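Zona occludens toxin N-terminal domain-containing protein (Neisseria meningitidis MC58, PDB 2R2A) is of uncertain function but belongs to the zonular occludens toxin family and probably binds a nucleotide through its N-terminal domain, which is of the P-loop NTPase type. Local coordinates at residues K62-P65 / E70-S73; F44-G49 / I57-K62; H147-S152 / D168-M173; L20-M25 / D125-T130. All coordinates share one frame; numbering follows the deposited sequence.

Contact 1 (K62-P65 / E70-S73)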
loop_
_atom_site.group_PDB
_atom_site.type_symbol
_atom_site.label_atom_id
_atom_site.label_comp_id
_atom_site.label_asym_id
_atom_site.label_seq_id
_atom_site.Cartn_x
_atom_site.Cartn_y
_atom_site.Cartn_z
ATOM N N LYS A 62 -12.193 6.184 14.321
ATOM C CA LYS A 62 -13.310 6.221 15.250
ATOM C C LYS A 62 -13.645 4.813 15.731
ATOM O O LYS A 62 -14.064 4.616 16.881
ATOM C CB LYS A 62 -14.528 6.944 14.666
ATOM C CG LYS A 62 -15.449 7.527 15.771
ATOM C CD LYS A 62 -16.688 8.254 15.240
ATOM C CE LYS A 62 -16.401 9.721 14.930
ATOM N NZ LYS A 62 -17.656 10.548 14.924
ATOM N N LYS A 63 -13.434 3.825 14.872
ATOM C CA LYS A 63 -13.702 2.448 15.251
ATOM C C LYS A 63 -12.644 1.900 16.211
ATOM O O LYS A 63 -12.987 1.272 17.221
ATOM C CB LYS A 63 -13.841 1.564 14.019
ATOM C CG LYS A 63 -15.112 1.805 13.241
ATOM C CD LYS A 63 -15.586 0.498 12.645
ATOM C CE LYS A 63 -16.313 0.712 11.333
ATOM N NZ LYS A 63 -16.447 -0.608 10.651
ATOM N N LEU A 64 -11.368 2.143 15.902
ATOM C CA LEU A 64 -10.278 1.720 16.779
ATOM C C LEU A 64 -9.101 2.692 16.645
ATOM O O LEU A 64 -8.329 2.582 15.719
ATOM C CB LEU A 64 -9.862 0.272 16.451
ATOM C CG LEU A 64 -8.910 -0.512 17.360
ATOM C CD1 LEU A 64 -9.618 -1.023 18.616
ATOM C CD2 LEU A 64 -8.287 -1.686 16.598
ATOM N N PRO A 65 -8.962 3.648 17.584
ATOM C CA PRO A 65 -7.874 4.628 17.462
ATOM C C PRO A 65 -6.526 4.107 17.965
ATOM O O PRO A 65 -5.474 4.633 17.573
ATOM C CB PRO A 65 -8.350 5.798 18.319
ATOM C CG PRO A 65 -9.242 5.158 19.374
ATOM C CD PRO A 65 -9.780 3.863 18.796
ATOM N N GLU A 70 -5.907 -7.665 21.474
ATOM C CA GLU A 70 -6.806 -8.406 20.551
ATOM C C GLU A 70 -6.930 -7.879 19.101
ATOM O O GLU A 70 -6.977 -8.674 18.158
ATOM C CB GLU A 70 -8.220 -8.555 21.134
ATOM C CG GLU A 70 -9.065 -9.565 20.323
ATOM C CD GLU A 70 -10.400 -9.926 20.970
ATOM O OE1 GLU A 70 -10.407 -10.536 22.068
ATOM O OE2 GLU A 70 -11.450 -9.620 20.358
ATOM N N GLN A 71 -7.023 -6.566 18.916
ATOM C CA GLN A 71 -7.179 -6.027 17.549
ATOM C C GLN A 71 -6.172 -4.935 17.276
ATOM O O GLN A 71 -5.821 -4.152 18.185
ATOM C CB GLN A 71 -8.580 -5.463 17.300
ATOM C CG GLN A 71 -9.715 -6.265 17.916
ATOM C CD GLN A 71 -10.845 -5.366 18.361
ATOM O OE1 GLN A 71 -11.477 -4.695 17.540
ATOM N NE2 GLN A 71 -11.084 -5.318 19.670
ATOM N N LEU A 72 -5.721 -4.884 16.024
ATOM C CA LEU A 72 -4.742 -3.906 15.613
ATOM C C LEU A 72 -5.388 -2.738 14.879
ATOM O O LEU A 72 -6.247 -2.912 14.003
ATOM C CB LEU A 72 -3.682 -4.524 14.712
ATOM C CG LEU A 72 -2.682 -5.528 15.250
ATOM C CD1 LEU A 72 -1.755 -5.876 14.082
ATOM C CD2 LEU A 72 -1.888 -4.980 16.425
ATOM N N SER A 73 -4.966 -1.546 15.276
ATOM C CA SER A 73 -5.346 -0.339 14.595
ATOM C C SER A 73 -4.190 0.046 13.687
ATOM O O SER A 73 -3.015 -0.116 14.069
ATOM C CB SER A 73 -5.616 0.765 15.614
ATOM O OG SER A 73 -5.814 2.002 14.944
#

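Contact 2 (F44-G49 / I57-K62)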
loop_
_atom_site.group_PDB
_atom_site.type_symbol
_atom_site.label_atom_id
_atom_site.label_comp_id
_atom_site.label_asym_id
_atom_site.label_seq_id
_atom_site.Cartn_x
_atom_site.Cartn_y
_atom_site.Cartn_z
ATOM N N PHE A 44 -0.107 -7.519 6.740
ATOM C CA PHE A 44 -1.126 -6.735 7.457
ATOM C C PHE A 44 -1.893 -5.972 6.403
ATOM O O PHE A 44 -1.283 -5.331 5.543
ATOM C CB PHE A 44 -0.472 -5.743 8.432
ATOM C CG PHE A 44 0.296 -6.415 9.564
ATOM C CD1 PHE A 44 1.672 -6.604 9.483
ATOM C CD2 PHE A 44 -0.376 -6.810 10.714
ATOM C CE1 PHE A 44 2.380 -7.217 10.539
ATOM C CE2 PHE A 44 0.314 -7.439 11.775
ATOM C CZ PHE A 44 1.694 -7.632 11.677
ATOM N N THR A 45 -3.216 -6.038 6.434
ATOM C CA THR A 45 -3.976 -5.268 5.456
ATOM C C THR A 45 -5.369 -4.977 5.935
ATOM O O THR A 45 -5.840 -5.611 6.874
ATOM C CB THR A 45 -3.975 -5.940 4.044
ATOM O OG1 THR A 45 -4.545 -5.060 3.061
ATOM C CG2 THR A 45 -4.708 -7.284 4.050
ATOM N N ASN A 46 -6.009 -3.986 5.307
ATOM C CA ASN A 46 -7.425 -3.690 5.544
ATOM C C ASN A 46 -8.284 -4.132 4.348
ATOM O O ASN A 46 -9.482 -3.865 4.330
ATOM C CB ASN A 46 -7.649 -2.182 5.858
ATOM C CG ASN A 46 -7.244 -1.263 4.706
ATOM O OD1 ASN A 46 -6.292 -1.539 3.977
ATOM N ND2 ASN A 46 -7.977 -0.148 4.540
ATOM N N ILE A 47 -7.676 -4.768 3.332
ATOM C CA ILE A 47 -8.436 -5.177 2.147
ATOM C C ILE A 47 -9.421 -6.291 2.496
ATOM O O ILE A 47 -9.011 -7.308 3.029
ATOM C CB ILE A 47 -7.535 -5.642 0.996
ATOM C CG1 ILE A 47 -6.764 -4.435 0.389
ATOM C CG2 ILE A 47 -8.369 -6.254 -0.127
ATOM C CD1 ILE A 47 -5.631 -4.887 -0.467
ATOM N N LYS A 48 -10.704 -6.095 2.181
ATOM C CA LYS A 48 -11.747 -7.070 2.541
ATOM C C LYS A 48 -11.916 -8.076 1.411
ATOM O O LYS A 48 -11.755 -7.730 0.237
ATOM C CB LYS A 48 -13.097 -6.389 2.806
ATOM C CG LYS A 48 -13.129 -5.396 3.969
ATOM C CD LYS A 48 -13.483 -6.101 5.275
ATOM C CE LYS A 48 -13.568 -5.117 6.457
ATOM N NZ LYS A 48 -14.033 -5.798 7.724
ATOM N N GLY A 49 -12.206 -9.316 1.769
ATOM C CA GLY A 49 -12.483 -10.335 0.788
ATOM C C GLY A 49 -11.229 -10.987 0.260
ATOM O O GLY A 49 -11.293 -11.796 -0.664
ATOM N N ILE A 57 -5.969 -5.029 9.738
ATOM C CA ILE A 57 -5.739 -3.774 10.458
ATOM C C ILE A 57 -6.902 -2.790 10.257
ATOM O O ILE A 57 -7.387 -2.602 9.130
ATOM C CB ILE A 57 -4.367 -3.130 10.091
ATOM C CG1 ILE A 57 -4.205 -2.919 8.573
ATOM C CG2 ILE A 57 -3.239 -4.002 10.600
ATOM C CD1 ILE A 57 -2.881 -2.182 8.173
ATOM N N GLU A 58 -7.339 -2.171 11.359
ATOM C CA GLU A 58 -8.413 -1.175 11.343
ATOM C C GLU A 58 -7.882 0.210 10.991
ATOM O O GLU A 58 -7.006 0.745 11.680
ATOM C CB GLU A 58 -9.125 -1.101 12.715
ATOM C CG GLU A 58 -10.366 -0.197 12.731
ATOM C CD GLU A 58 -11.284 -0.472 11.542
ATOM O OE1 GLU A 58 -11.860 -1.576 11.471
ATOM O OE2 GLU A 58 -11.389 0.401 10.651
ATOM N N THR A 59 -8.406 0.785 9.918
ATOM C CA THR A 59 -7.973 2.109 9.496
ATOM C C THR A 59 -8.921 3.252 9.882
ATOM O O THR A 59 -8.557 4.440 9.715
ATOM C CB THR A 59 -7.718 2.173 7.964
ATOM O OG1 THR A 59 -8.920 1.853 7.269
ATOM C CG2 THR A 59 -6.633 1.195 7.566
ATOM N N ASP A 60 -10.111 2.918 10.383
ATOM C CA ASP A 60 -11.068 3.960 10.789
ATOM C C ASP A 60 -10.797 4.319 12.244
ATOM O O ASP A 60 -11.064 3.530 13.148
ATOM C CB ASP A 60 -12.515 3.512 10.578
ATOM C CG ASP A 60 -13.546 4.628 10.875
ATOM O OD1 ASP A 60 -13.205 5.651 11.504
ATOM O OD2 ASP A 60 -14.714 4.461 10.466
ATOM N N ALA A 61 -10.224 5.496 12.463
ATOM C CA ALA A 61 -9.807 5.882 13.803
ATOM C C ALA A 61 -10.968 6.003 14.800
ATOM O O ALA A 61 -10.756 5.910 16.001
ATOM C CB ALA A 61 -8.995 7.157 13.753
ATOM N N LYS A 62 -12.193 6.184 14.321
ATOM C CA LYS A 62 -13.310 6.221 15.250
ATOM C C LYS A 62 -13.645 4.813 15.731
ATOM O O LYS A 62 -14.064 4.616 16.881
ATOM C CB LYS A 62 -14.528 6.944 14.666
ATOM C CG LYS A 62 -15.449 7.527 15.771
ATOM C CD LYS A 62 -16.688 8.254 15.240
ATOM C CE LYS A 62 -16.401 9.721 14.930
ATOM N NZ LYS A 62 -17.656 10.548 14.924
HETATM O O HOH W 1 -10.502 -0.080 6.038
#

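Contact 3 (H147-S152 / D168-M173)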
loop_
_atom_site.group_PDB
_atom_site.type_symbol
_atom_site.label_atom_id
_atom_site.label_comp_id
_atom_site.label_asym_id
_atom_site.label_seq_id
_atom_site.Cartn_x
_atom_site.Cartn_y
_atom_site.Cartn_z
ATOM N N HIS A 147 5.814 4.061 -7.973
ATOM C CA HIS A 147 4.443 4.583 -8.047
ATOM C C HIS A 147 3.798 4.016 -9.302
ATOM O O HIS A 147 4.348 4.165 -10.364
ATOM C CB HIS A 147 4.487 6.116 -8.023
ATOM C CG HIS A 147 3.184 6.843 -8.179
ATOM N ND1 HIS A 147 1.935 6.265 -8.050
ATOM C CD2 HIS A 147 2.957 8.168 -8.367
ATOM C CE1 HIS A 147 1.000 7.193 -8.176
ATOM N NE2 HIS A 147 1.603 8.354 -8.377
ATOM N N TYR A 148 2.708 3.258 -9.150
ATOM C CA TYR A 148 1.907 2.839 -10.308
ATOM C C TYR A 148 0.634 3.620 -10.304
ATOM O O TYR A 148 0.001 3.801 -9.245
ATOM C CB TYR A 148 1.489 1.382 -10.136
ATOM C CG TYR A 148 2.595 0.380 -10.239
ATOM C CD1 TYR A 148 3.310 0.191 -11.425
ATOM C CD2 TYR A 148 2.898 -0.421 -9.148
ATOM C CE1 TYR A 148 4.318 -0.824 -11.506
ATOM C CE2 TYR A 148 3.883 -1.382 -9.209
ATOM C CZ TYR A 148 4.595 -1.587 -10.390
ATOM O OH TYR A 148 5.568 -2.583 -10.414
ATOM N N HIS A 149 0.230 4.082 -11.468
ATOM C CA HIS A 149 -1.060 4.736 -11.573
ATOM C C HIS A 149 -1.812 4.074 -12.752
ATOM O O HIS A 149 -1.222 3.855 -13.842
ATOM C CB HIS A 149 -0.886 6.234 -11.861
ATOM C CG HIS A 149 -2.204 6.935 -12.078
ATOM N ND1 HIS A 149 -2.974 7.398 -11.028
ATOM C CD2 HIS A 149 -2.891 7.222 -13.205
ATOM C CE1 HIS A 149 -4.077 7.957 -11.514
ATOM N NE2 HIS A 149 -4.067 7.823 -12.822
ATOM N N ILE A 150 -3.072 3.725 -12.540
ATOM C CA ILE A 150 -3.889 3.134 -13.590
ATOM C C ILE A 150 -4.646 4.253 -14.302
ATOM O O ILE A 150 -5.503 4.935 -13.716
ATOM C CB ILE A 150 -4.881 2.066 -13.009
ATOM C CG1 ILE A 150 -4.091 1.013 -12.207
ATOM C CG2 ILE A 150 -5.701 1.434 -14.174
ATOM C CD1 ILE A 150 -5.021 0.137 -11.351
ATOM N N ALA A 151 -4.304 4.458 -15.569
ATOM C CA ALA A 151 -4.960 5.475 -16.361
ATOM C C ALA A 151 -5.922 4.782 -17.317
ATOM O O ALA A 151 -5.666 3.654 -17.769
ATOM C CB ALA A 151 -3.895 6.276 -17.130
ATOM N N SER A 152 -7.047 5.419 -17.628
ATOM C CA SER A 152 -7.984 4.818 -18.557
ATOM C C SER A 152 -8.243 5.804 -19.671
ATOM O O SER A 152 -8.364 7.015 -19.438
ATOM C CB SER A 152 -9.298 4.437 -17.871
ATOM O OG SER A 152 -10.373 4.395 -18.815
ATOM N N ASP A 168 3.137 13.393 -8.270
ATOM C CA ASP A 168 1.997 14.052 -7.601
ATOM C C ASP A 168 0.782 14.315 -8.513
ATOM O O ASP A 168 -0.348 14.427 -8.026
ATOM C CB ASP A 168 2.459 15.411 -7.033
ATOM C CG ASP A 168 3.313 15.266 -5.789
ATOM O OD1 ASP A 168 3.280 14.208 -5.121
ATOM O OD2 ASP A 168 4.057 16.212 -5.484
ATOM N N ASP A 169 1.023 14.466 -9.810
ATOM C CA ASP A 169 -0.038 14.680 -10.789
ATOM C C ASP A 169 0.159 13.616 -11.869
ATOM O O ASP A 169 0.804 13.883 -12.865
ATOM C CB ASP A 169 0.047 16.089 -11.409
ATOM C CG ASP A 169 -0.088 17.186 -10.367
ATOM O OD1 ASP A 169 -1.233 17.519 -9.987
ATOM O OD2 ASP A 169 0.951 17.712 -9.931
ATOM N N PRO A 170 -0.352 12.400 -11.630
ATOM C CA PRO A 170 -0.023 11.254 -12.513
ATOM C C PRO A 170 -0.398 11.379 -13.997
ATOM O O PRO A 170 0.432 11.098 -14.848
ATOM C CB PRO A 170 -0.737 10.071 -11.860
ATOM C CG PRO A 170 -1.197 10.529 -10.485
ATOM C CD PRO A 170 -1.209 12.037 -10.480
ATOM N N VAL A 171 -1.621 11.793 -14.309
ATOM C CA VAL A 171 -2.011 11.925 -15.734
ATOM C C VAL A 171 -1.172 13.023 -16.406
ATOM O O VAL A 171 -0.570 12.783 -17.459
ATOM C CB VAL A 171 -3.567 12.065 -15.907
ATOM C CG1 VAL A 171 -3.961 12.251 -17.392
ATOM C CG2 VAL A 171 -4.293 10.837 -15.336
ATOM N N LYS A 172 -1.063 14.193 -15.784
ATOM C CA LYS A 172 -0.186 15.274 -16.266
ATOM C C LYS A 172 1.313 14.863 -16.415
ATOM O O LYS A 172 2.030 15.398 -17.275
ATOM C CB LYS A 172 -0.362 16.502 -15.347
ATOM C CG LYS A 172 0.323 17.792 -15.768
ATOM C CD LYS A 172 -0.415 19.039 -15.166
ATOM C CE LYS A 172 0.524 20.228 -14.992
ATOM N NZ LYS A 172 -0.168 21.567 -15.106
HETATM N N MSE A 173 1.767 13.900 -15.601
HETATM C CA MSE A 173 3.163 13.436 -15.631
HETATM C C MSE A 173 3.384 12.101 -16.367
HETATM O O MSE A 173 4.428 11.451 -16.212
HETATM C CB MSE A 173 3.725 13.364 -14.205
HETATM C CG MSE A 173 3.833 14.742 -13.490
HETATM SE SE MSE A 173 4.312 14.485 -11.643
HETATM C CE MSE A 173 6.027 13.566 -11.845
#

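Contact 4 (L20-M25 / D125-T130)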
loop_
_atom_site.group_PDB
_atom_site.type_symbol
_atom_site.label_atom_id
_atom_site.label_comp_id
_atom_site.label_asym_id
_atom_site.label_seq_id
_atom_site.Cartn_x
_atom_site.Cartn_y
_atom_site.Cartn_z
ATOM N N LEU A 20 -7.372 -5.338 -7.561
ATOM C CA LEU A 20 -7.047 -6.570 -8.341
ATOM C C LEU A 20 -5.594 -6.582 -8.799
ATOM O O LEU A 20 -4.959 -7.629 -8.782
ATOM C CB LEU A 20 -7.941 -6.688 -9.568
ATOM C CG LEU A 20 -9.399 -7.028 -9.274
ATOM C CD1 LEU A 20 -10.136 -6.847 -10.544
ATOM C CD2 LEU A 20 -9.492 -8.470 -8.759
ATOM N N LYS A 21 -5.054 -5.419 -9.198
ATOM C CA LYS A 21 -3.611 -5.368 -9.480
ATOM C C LYS A 21 -2.769 -5.756 -8.241
ATOM O O LYS A 21 -1.804 -6.524 -8.345
ATOM C CB LYS A 21 -3.206 -3.994 -10.042
ATOM C CG LYS A 21 -1.710 -3.872 -10.364
ATOM C CD LYS A 21 -1.368 -4.891 -11.476
ATOM C CE LYS A 21 0.106 -4.907 -11.844
ATOM N NZ LYS A 21 0.196 -5.941 -12.962
HETATM N N MSE A 22 -3.127 -5.214 -7.085
HETATM C CA MSE A 22 -2.437 -5.561 -5.830
HETATM C C MSE A 22 -2.469 -7.072 -5.555
HETATM O O MSE A 22 -1.427 -7.686 -5.302
HETATM C CB MSE A 22 -3.020 -4.744 -4.674
HETATM C CG MSE A 22 -2.321 -4.943 -3.304
HETATM SE SE MSE A 22 -0.520 -4.175 -3.287
HETATM C CE MSE A 22 0.612 -5.821 -3.256
ATOM N N VAL A 23 -3.661 -7.666 -5.602
ATOM C CA VAL A 23 -3.796 -9.132 -5.412
ATOM C C VAL A 23 -2.990 -9.920 -6.467
ATOM O O VAL A 23 -2.344 -10.929 -6.159
ATOM C CB VAL A 23 -5.287 -9.568 -5.404
ATOM C CG1 VAL A 23 -5.423 -11.116 -5.189
ATOM C CG2 VAL A 23 -6.105 -8.764 -4.354
ATOM N N SER A 24 -3.004 -9.444 -7.710
ATOM C CA SER A 24 -2.204 -10.037 -8.790
ATOM C C SER A 24 -0.707 -10.048 -8.427
ATOM O O SER A 24 0.014 -11.035 -8.663
ATOM C CB SER A 24 -2.449 -9.260 -10.099
ATOM O OG SER A 24 -2.021 -9.993 -11.237
HETATM N N MSE A 25 -0.232 -8.949 -7.839
HETATM C CA MSE A 25 1.159 -8.865 -7.352
HETATM C C MSE A 25 1.425 -9.835 -6.230
HETATM O O MSE A 25 2.458 -10.517 -6.207
HETATM C CB MSE A 25 1.478 -7.422 -6.923
HETATM C CG MSE A 25 1.410 -6.478 -8.126
HETATM SE SE MSE A 25 1.340 -4.563 -7.631
HETATM C CE MSE A 25 3.195 -4.509 -7.174
ATOM N N ASP A 125 7.981 -3.840 4.167
ATOM C CA ASP A 125 7.497 -3.356 2.862
ATOM C C ASP A 125 6.091 -2.802 2.996
ATOM O O ASP A 125 5.251 -3.380 3.660
ATOM C CB ASP A 125 7.562 -4.448 1.813
ATOM C CG ASP A 125 8.959 -4.593 1.230
ATOM O OD1 ASP A 125 9.284 -3.838 0.284
ATOM O OD2 ASP A 125 9.735 -5.432 1.730
ATOM N N ILE A 126 5.827 -1.660 2.376
ATOM C CA ILE A 126 4.551 -1.014 2.551
ATOM C C ILE A 126 3.976 -0.735 1.161
ATOM O O ILE A 126 4.711 -0.316 0.284
ATOM C CB ILE A 126 4.718 0.355 3.284
ATOM C CG1 ILE A 126 5.309 0.149 4.690
ATOM C CG2 ILE A 126 3.351 1.110 3.313
ATOM C CD1 ILE A 126 5.826 1.452 5.384
ATOM N N PHE A 127 2.699 -1.049 0.952
ATOM C CA PHE A 127 1.966 -0.647 -0.291
ATOM C C PHE A 127 0.835 0.257 0.166
ATOM O O PHE A 127 0.068 -0.130 1.053
ATOM C CB PHE A 127 1.361 -1.861 -0.981
ATOM C CG PHE A 127 2.381 -2.807 -1.525
ATOM C CD1 PHE A 127 2.773 -2.719 -2.850
ATOM C CD2 PHE A 127 3.009 -3.754 -0.678
ATOM C CE1 PHE A 127 3.771 -3.589 -3.376
ATOM C CE2 PHE A 127 4.018 -4.607 -1.190
ATOM C CZ PHE A 127 4.383 -4.534 -2.516
ATOM N N VAL A 128 0.672 1.423 -0.475
ATOM C CA VAL A 128 -0.468 2.273 -0.151
ATOM C C VAL A 128 -1.255 2.503 -1.439
ATOM O O VAL A 128 -0.672 2.746 -2.480
ATOM C CB VAL A 128 -0.048 3.649 0.456
ATOM C CG1 VAL A 128 0.277 3.478 1.980
ATOM C CG2 VAL A 128 1.112 4.264 -0.308
ATOM N N LEU A 129 -2.561 2.273 -1.376
ATOM C CA LEU A 129 -3.445 2.474 -2.520
ATOM C C LEU A 129 -4.324 3.665 -2.183
ATOM O O LEU A 129 -4.790 3.817 -1.008
ATOM C CB LEU A 129 -4.339 1.240 -2.719
ATOM C CG LEU A 129 -3.698 -0.023 -3.307
ATOM C CD1 LEU A 129 -2.668 -0.556 -2.369
ATOM C CD2 LEU A 129 -4.806 -1.075 -3.565
ATOM N N THR A 130 -4.546 4.542 -3.171
ATOM C CA THR A 130 -5.450 5.631 -2.872
ATOM C C THR A 130 -5.909 6.122 -4.238
ATOM O O THR A 130 -5.372 5.671 -5.267
ATOM C CB THR A 130 -4.781 6.772 -2.005
ATOM O OG1 THR A 130 -5.775 7.782 -1.700
ATOM C CG2 THR A 130 -3.644 7.451 -2.771
#

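Contact 1 (K62-P65 / E70-S73)
The hydroxyl of Ser-73 has two partners: OG donates to the carbonyl oxygen of Leu-64, in the preceding loop, at 2.7 Å and accepts from the backbone N of His-75, two residues on, the bond of an ST turn. Ser-73 sits on the short strand 72-73 at one edge of the mixed sheet, and the loop that comes from strand 55-58 doubles back so that residues 62-65 lie beside this edge strand. Serine suits the place because its small side chain, with OG trans to N (chi1 172°), lets the hydroxyl come close to the Leu-64 carbonyl and reach the His-75 amide as well. The donor stands tilted 30° from the plane of the Leu-64 carbonyl. Leu-64 supplies the apolar half of the contact. Its CG also turns away from the backbone N, which carries the isobutyl group over to the backbone of 71-73. There CD2 rests 3.5 Å from Leu-72 O, an oxygen already engaged by Glu-58 of the adjoining strand. A branched aliphatic chain serves well here, since one methyl can cover several backbone atoms at once. Gln-71 borders this patch through its aliphatic root, with CB 3.9 Å from Leu-64 CD2. Next to the hydroxyl, the CB of Ser-73 completes the fit, lying 3.8 Å from the same CD2 methyl of Leu-64.

Contact 2 (F44-G49 / I57-K62)
At the point where the parallel strands 43-45 and 55-58 come to their ends, close to the putative Walker A loop, Ile-57 N donates to Thr-45 O at 2.9 Å, with an N-H...O angle of 158°. Next to this bond Ile-57 CG2 crosses the Phe-44 side chain, 3.9 Å from Phe-44 CB. A beta-branched residue is apt here, because its other branch, CG1, meanwhile covers the carbonyl carbon of Thr-45 at 3.5 Å. These strands are neighbours in the parallel part of the sheet, as expected of a P-loop NTPase-like domain, and strand 90-93 flanks 43-45 on its other side. Leaving the sheet, the chain is turned by Thr-45, whose OG1 accepts from Ile-47 N in an ST turn and also bonds Ile-92 O. Asn-46 uses both ends of its amide: OD1 accepts from Asp-94 N, while ND2, with CG held between the backbone N and the carbonyl carbon (chi1 62°), points toward Thr-59. The gap is spanned by a water, which accepts from Asn-46 ND2 at 2.9 Å and lies 2.8 Å from Thr-59 OG1. Beside this bridge, the methyl CG2 of Thr-59 rests 3.6 Å from Asn-46 ND2.

Contact 3 (H147-S152 / D168-M173)
Pro-170 presses its ring carbons onto the imidazole of His-149, and these two residues contribute most of the buried surface, with Val-171 adding the next largest share. CB of Pro-170 lies over one face of the His-149 ring, 3.6 Å from the centroid and 18° off the ring normal, a CH-pi contact. It is displaced toward the rim on the side of CG, the nearest ring atom at 3.5 Å, and Pro-170 CG follows it, 3.6 Å from His-149 ND1. The two side chains cross at about a right angle. His-149 belongs to strand 144-152, which in the sheet stands between strand 7-11 and strand 158-163; Pro-170 belongs to the loop joining 158-163 to 178-181. The contact thus lays that loop against the sheet. The CG of His-149 swings away from the amide nitrogen (chi1 176°), which brings the ring out toward the loop. Proline fits well here, since its restricted phi agrees with the helical backbone angles of 170-172 and its compact ring can lie against an aromatic face; Met-173 N bonds Asp-169 O across this turn. One residue on, Val-171 CG2 reaches His-149 NE2 at 3.9 Å, approaching obliquely. His-147, two residues back on the strand, adds a looser touch, its NE2 4.1 Å from Pro-170 CG. Since ND1 of His-149 is hydrogen-bonded to Thr-11 OG1, at the end of the strand that leads into the putative Walker A loop, the imidazole has separate uses: a nitrogen for polar anchorage, which should restrain its rotation, and a face for carbon packing.

Contact 4 (L20-M25 / D125-T130)
One face of the Phe-127 ring is covered by Met-22, whose terminal methyl CE sits over the ring centre, 3.7 Å from the centroid and only 8° off the normal. The selenium of this residue, a selenomethionine in the crystal, lies farther toward the base of the ring, 3.6 Å from Phe-127 CD1, in an oblique Met-aromatic contact. Met-25 brings its own methyl CE obliquely to Phe-127 CE1, at 4.0 Å. Both come from helix 18-28, which follows the putative P-loop, and the ring stands on strand 125-130 of the central sheet; the two short segments run nearly antiparallel, at 161°, with their axes 10.9 Å apart. Long, flexible methionine side chains, here with selenium for sulfur, are well suited to that spacing. The Met-22 chain leaves its helix with CG opposite the backbone N, then bends at chi2 and again at chi3, and the last bend (chi3 -109°) sets the methyl over the centre of the ring face. Nearer its root, Met-22 CB meets Leu-129 CD2 at 4.2 Å; the Leu-129 side chain touches the putative Walker A loop and is about 6 Å from a bound sulfate, probably from the crystallisation liquor. Ile-92 of strand 90-93 continues the same apolar layer. Because attraction here comes from dispersion and CH-pi contact, with polarisable selenium beside the ring, the helix is held to the sheet by shape and contact area, without directional polar bonds between these segments.

In the fold
From the N terminus, residues 20-25 on helix 18-28 open the longest loop, which contact 4 closes about a hundred residues later on strand 125-130. Nested within it are contacts 2 and 1. Contact 2 joins the ends of strands 43-45 and 55-58; contact 1 begins at Lys-62, where contact 2 stops, and folds the next loop against edge strand 72-73. These two also touch directly, Leu-72 packing on Phe-44. Contact 3 follows in series, linking strand 144-152 to the loop after strand 158-163, beyond the centre of the chain from contacts 1 and 2. Tyr-148 meets Met-25, so contacts 3 and 4 adjoin. All four reach one sheet.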